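Local coordinates for protein putative transcriptional regulator (PDB 3K4H) that probably regulates transcription as a LacI-type regulator, its periplasmic-binding-protein-like domain holding a glucose-containing glycan in its cleft, at residues F227-L231 against L232-A236. Residues are numbered along the deposited sequence; the frame is centred on the assembly and turned at random.
Sequences FNNAL and LSEIA. With GLC (alpha-D-glucopyranose), chain C.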
loop_
_atom_site.group_PDB
_atom_site.type_symbol
_atom_site.label_atom_id
_atom_site.label_comp_id
_atom_site.label_asym_id
_atom_site.label_seq_id
_atom_site.Cartn_x
_atom_site.Cartn_y
_atom_site.Cartn_z
ATOM N N PHE A 227 -18.670 1.289 1.286
ATOM C CA PHE A 227 -17.595 0.392 0.964
ATOM C C PHE A 227 -18.024 -1.038 0.924
ATOM O O PHE A 227 -18.901 -1.417 1.587
ATOM C CB PHE A 227 -16.554 0.462 2.039
ATOM C CG PHE A 227 -15.492 1.422 1.789
ATOM C CD1 PHE A 227 -14.336 1.043 1.248
ATOM C CD2 PHE A 227 -15.613 2.697 2.172
ATOM C CE1 PHE A 227 -13.366 1.938 1.046
ATOM C CE2 PHE A 227 -14.637 3.570 1.957
ATOM C CZ PHE A 227 -13.527 3.193 1.401
ATOM N N ASN A 228 -17.331 -1.833 0.148
ATOM C CA ASN A 228 -17.507 -3.265 0.035
ATOM C C ASN A 228 -18.391 -3.911 -1.005
ATOM O O ASN A 228 -18.252 -5.049 -1.232
ATOM C CB ASN A 228 -18.182 -3.697 1.309
ATOM C CG ASN A 228 -17.269 -3.817 2.473
ATOM O OD1 ASN A 228 -17.695 -4.192 3.532
ATOM N ND2 ASN A 228 -16.032 -3.510 2.296
ATOM N N ASN A 229 -19.184 -3.216 -1.763
ATOM C CA ASN A 229 -19.859 -3.900 -2.828
ATOM C C ASN A 229 -20.713 -5.102 -2.545
ATOM O O ASN A 229 -20.679 -6.054 -3.254
ATOM C CB ASN A 229 -18.892 -4.226 -3.910
ATOM C CG ASN A 229 -19.556 -4.499 -5.186
ATOM O OD1 ASN A 229 -20.747 -4.502 -5.279
ATOM N ND2 ASN A 229 -18.789 -4.746 -6.181
ATOM N N ALA A 230 -21.491 -5.056 -1.509
ATOM C CA ALA A 230 -22.372 -6.134 -1.200
ATOM C C ALA A 230 -23.403 -6.274 -2.244
ATOM O O ALA A 230 -23.858 -5.338 -2.801
ATOM C CB ALA A 230 -23.033 -5.883 0.037
ATOM N N LEU A 231 -23.824 -7.477 -2.479
ATOM C CA LEU A 231 -24.754 -7.723 -3.522
ATOM C C LEU A 231 -25.929 -6.877 -3.259
ATOM O O LEU A 231 -26.612 -6.479 -4.135
ATOM C CB LEU A 231 -25.184 -9.155 -3.443
ATOM C CG LEU A 231 -26.341 -9.529 -4.329
ATOM C CD1 LEU A 231 -25.808 -9.802 -5.670
ATOM C CD2 LEU A 231 -27.011 -10.729 -3.814
ATOM N N LEU A 232 -26.206 -6.635 -2.019
ATOM C CA LEU A 232 -27.357 -5.810 -1.671
ATOM C C LEU A 232 -27.212 -4.371 -2.161
ATOM O O LEU A 232 -28.197 -3.708 -2.470
ATOM C CB LEU A 232 -27.583 -5.830 -0.160
ATOM C CG LEU A 232 -28.101 -7.108 0.509
ATOM C CD1 LEU A 232 -27.559 -7.271 1.957
ATOM C CD2 LEU A 232 -29.624 -7.138 0.463
ATOM N N SER A 233 -25.980 -3.897 -2.237
ATOM C CA SER A 233 -25.746 -2.545 -2.699
ATOM C C SER A 233 -26.151 -2.359 -4.164
ATOM O O SER A 233 -26.466 -1.245 -4.560
ATOM C CB SER A 233 -24.286 -2.126 -2.481
ATOM O OG SER A 233 -23.421 -2.732 -3.435
ATOM N N GLU A 234 -26.142 -3.435 -4.952
ATOM C CA GLU A 234 -26.428 -3.374 -6.395
ATOM C C GLU A 234 -27.897 -3.101 -6.682
ATOM O O GLU A 234 -28.262 -2.521 -7.709
ATOM C CB GLU A 234 -26.013 -4.675 -7.078
ATOM C CG GLU A 234 -24.525 -4.759 -7.359
ATOM C CD GLU A 234 -24.066 -6.144 -7.802
ATOM O OE1 GLU A 234 -24.445 -6.572 -8.916
ATOM O OE2 GLU A 234 -23.305 -6.794 -7.043
ATOM N N ILE A 235 -28.720 -3.477 -5.716
ATOM C CA ILE A 235 -30.158 -3.590 -5.884
ATOM C C ILE A 235 -30.930 -2.638 -4.959
ATOM O O ILE A 235 -32.173 -2.614 -4.968
ATOM C CB ILE A 235 -30.544 -5.082 -5.687
ATOM C CG1 ILE A 235 -31.392 -5.580 -6.852
ATOM C CG2 ILE A 235 -30.990 -5.426 -4.251
ATOM C CD1 ILE A 235 -30.531 -6.132 -7.994
ATOM N N ALA A 236 -30.192 -1.848 -4.225
ATOM C CA ALA A 236 -30.755 -0.907 -3.328
ATOM C C ALA A 236 -31.368 0.101 -4.193
ATOM O O ALA A 236 -30.980 0.257 -5.307
ATOM C CB ALA A 236 -29.705 -0.289 -2.558
HETATM C C1 GLC C . -16.760 -5.111 7.402
HETATM C C2 GLC C . -16.031 -6.149 8.239
HETATM C C3 GLC C . -14.585 -5.742 8.413
HETATM C C4 GLC C . -13.998 -5.685 7.014
HETATM C C5 GLC C . -14.651 -4.530 6.253
HETATM C C6 GLC C . -14.147 -4.495 4.798
HETATM O O1 GLC C . -17.021 -3.986 8.201
HETATM O O2 GLC C . -16.637 -6.236 9.506
HETATM O O3 GLC C . -13.924 -6.664 9.258
HETATM O O4 GLC C . -12.599 -5.503 7.037
HETATM O O5 GLC C . -16.061 -4.666 6.248
HETATM O O6 GLC C . -14.158 -3.197 4.250
#
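Between A230 and S233 the chain turns from the loop after strand 223-227 into a short, weakly bonded helix, S233 N giving a hydrogen bond to A230 O and E234 N a longer one, 3.2 Å, to L231 O. Neither amide follows a carbonyl lone pair: S233 N stands above the plane of the A230 carbonyl, 50° out of it, and E234 N is similarly raised over that of L231. A lone pair of A230 O is taken by the hydroxyl of S233, whose OG donates in the carbonyl plane at 2.7 Å. A chi1 of 75° sets that hydroxyl between its own backbone N and carbonyl carbon, within reach of A230 O, and one oxygen thus accepts two bonds from one serine. Beyond it, the amide of N229 slants past the carboxylate of E234, their planes 59° apart and N229 OD1 3.9 Å from E234 OE2, a proximity without a hydrogen bond. R281 NH1 is hydrogen-bonded to both N229 OD1 and S233 OG, while D244 takes N229 ND2 and D201 takes the A230 amide. The exposed side chains of L231 and E234 cross at about a right angle, L231 CD1 4.1 Å from E234 OE2. Here a polar turn directly after N228, a residue of the glycan pocket, joins strand 223-227 to helix 231-235 in the periplasmic-binding-protein-like domain: the hydroxyl of the buried S233 gives its proton to a carbonyl and is also hydrogen-bonded to R281, whose guanidinium would probably ease the closeness of N229 OD1 to the carboxylate.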